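Local atomic coordinates of disease resistance protein RRS1 (Arabidopsis thaliana, PDB entry 7P8K), a protein that acts as a plant disease resistance protein and WRKY transcription factor, binding W-box DNA and acting in resistance to fungal and bacterial pathogens. Residues A52-Q57 and I68-E73. Residues are numbered along the deposited sequence; the frame is centred on the assembly and turned at random.
Sequences ATKQVQ and ITYLSE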
# COMPACT_ATOMS: atom_id res chain seq x y z
N ALA A 52 -5.13 -3.02 -10.39
CA ALA A 52 -5.24 -1.55 -10.25
C ALA A 52 -4.94 -1.13 -8.81
O ALA A 52 -5.37 -1.83 -7.88
CB ALA A 52 -6.61 -1.09 -10.67
N THR A 53 -4.22 -0.02 -8.66
CA THR A 53 -3.90 0.64 -7.36
C THR A 53 -3.90 2.16 -7.56
O THR A 53 -3.81 2.61 -8.71
CB THR A 53 -2.56 0.16 -6.81
OG1 THR A 53 -1.60 0.28 -7.87
CG2 THR A 53 -2.60 -1.27 -6.32
N LYS A 54 -4.00 2.91 -6.47
CA LYS A 54 -3.90 4.39 -6.49
C LYS A 54 -3.25 4.87 -5.20
O LYS A 54 -3.44 4.21 -4.16
CB LYS A 54 -5.28 5.03 -6.73
CG LYS A 54 -6.25 5.03 -5.55
CD LYS A 54 -7.39 6.03 -5.73
CE LYS A 54 -8.41 6.01 -4.61
NZ LYS A 54 -9.54 6.93 -4.88
N GLN A 55 -2.51 5.96 -5.27
CA GLN A 55 -1.88 6.61 -4.10
C GLN A 55 -2.47 8.01 -3.95
O GLN A 55 -2.50 8.75 -4.95
CB GLN A 55 -0.36 6.63 -4.26
CG GLN A 55 0.26 5.25 -4.11
CD GLN A 55 1.75 5.29 -4.30
OE1 GLN A 55 2.37 6.35 -4.37
NE2 GLN A 55 2.35 4.12 -4.39
N VAL A 56 -2.93 8.33 -2.74
CA VAL A 56 -3.72 9.56 -2.44
C VAL A 56 -2.93 10.38 -1.43
O VAL A 56 -2.54 9.82 -0.40
CB VAL A 56 -5.12 9.19 -1.91
CG1 VAL A 56 -6.02 10.42 -1.85
CG2 VAL A 56 -5.76 8.09 -2.74
N GLN A 57 -2.71 11.66 -1.74
CA GLN A 57 -1.94 12.62 -0.90
C GLN A 57 -2.76 13.89 -0.72
O GLN A 57 -3.10 14.53 -1.73
CB GLN A 57 -0.62 12.98 -1.58
CG GLN A 57 0.25 13.91 -0.76
CD GLN A 57 0.85 13.16 0.40
OE1 GLN A 57 1.68 12.28 0.22
NE2 GLN A 57 0.41 13.49 1.60
N ILE A 68 -3.55 12.44 -6.57
CA ILE A 68 -3.73 10.97 -6.73
C ILE A 68 -2.81 10.47 -7.85
O ILE A 68 -2.70 11.14 -8.90
CB ILE A 68 -5.20 10.59 -7.00
CG1 ILE A 68 -6.16 11.16 -5.95
CG2 ILE A 68 -5.35 9.08 -7.10
CD1 ILE A 68 -7.57 11.36 -6.45
N THR A 69 -2.15 9.34 -7.61
CA THR A 69 -1.39 8.56 -8.62
C THR A 69 -2.12 7.22 -8.83
O THR A 69 -2.20 6.44 -7.86
CB THR A 69 0.07 8.39 -8.18
OG1 THR A 69 0.77 9.59 -8.49
CG2 THR A 69 0.75 7.21 -8.84
N TYR A 70 -2.64 6.99 -10.03
CA TYR A 70 -3.23 5.69 -10.45
C TYR A 70 -2.15 4.84 -11.15
O TYR A 70 -1.52 5.35 -12.09
CB TYR A 70 -4.42 5.91 -11.38
CG TYR A 70 -5.60 6.59 -10.74
CD1 TYR A 70 -6.49 5.88 -9.95
CD2 TYR A 70 -5.85 7.94 -10.95
CE1 TYR A 70 -7.58 6.50 -9.36
CE2 TYR A 70 -6.94 8.57 -10.37
CZ TYR A 70 -7.81 7.85 -9.57
OH TYR A 70 -8.88 8.47 -9.00
N LEU A 71 -1.94 3.61 -10.69
CA LEU A 71 -1.10 2.59 -11.37
C LEU A 71 -2.01 1.44 -11.82
O LEU A 71 -2.69 0.88 -10.95
CB LEU A 71 -0.01 2.08 -10.42
CG LEU A 71 0.87 3.14 -9.75
CD1 LEU A 71 0.34 3.51 -8.36
CD2 LEU A 71 2.31 2.67 -9.67
N SER A 72 -2.00 1.14 -13.13
CA SER A 72 -2.66 -0.02 -13.80
C SER A 72 -4.16 0.21 -13.98
O SER A 72 -4.80 0.67 -13.04
CB SER A 72 -2.40 -1.30 -13.07
OG SER A 72 -1.01 -1.54 -12.97
N GLU A 73 -4.70 -0.14 -15.14
CA GLU A 73 -6.15 -0.07 -15.44
C GLU A 73 -6.83 -1.28 -14.79
O GLU A 73 -6.13 -2.26 -14.48
CB GLU A 73 -6.36 -0.02 -16.96
CG GLU A 73 -7.46 0.93 -17.39
CD GLU A 73 -7.14 1.66 -18.68
OE1 GLU A 73 -6.79 2.86 -18.61
OE2 GLU A 73 -7.24 1.03 -19.75
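The aliphatic chain of Lys-54 lies alongside the ring of Tyr-70, both pointing the same way from a non-hydrogen-bonded antiparallel pair. Lys-54 CB approaches Tyr-70 CD1 obliquely at 3.5 Å, and Lys-54 CD reaches Tyr-70 CE1 at 3.7 Å. With CG set between the backbone N and the carbonyl carbon (chi1 74°) and the rest extended, the lysine runs along the ring as far as CD, and its end then draws away from it. Lys-54 NZ forms a salt bridge with Asp-18, whose same carboxylate oxygen is hydrogen-bonded to Tyr-70 OH, tying both side chains to one anchor. Ile-68 continues this face: its CG2 rests over one face of the tyrosine ring, displaced toward the rim, and meets Lys-54 CD at 3.9 Å. Beyond it, Ile-68 CG1 packs loosely against Val-56 CG1 at 4.2 Å.

Thr-53, Gln-55, Thr-69 and Leu-71 occupy the other face. Two reciprocal pairs of backbone bonds join Thr-53 to Leu-71 and Gln-55 to Thr-69; Thr-53 N meets Leu-71 O at 2.9 Å. Thr-53 OG1 adds a weak bond to that same oxygen, at 3.3 Å from Leu-71 O.

The pairing is the C-terminal hairpin of the WRKY DNA-binding domain, and Ala-52 lies near the bound zinc ion at one end of it. Strand 53-58 is hydrogen-bonded on its other edge to strand 37-42, where Val-56 packs on Tyr-40, while strand 66-71 forms an outer edge of the four-stranded antiparallel sheet within this chain.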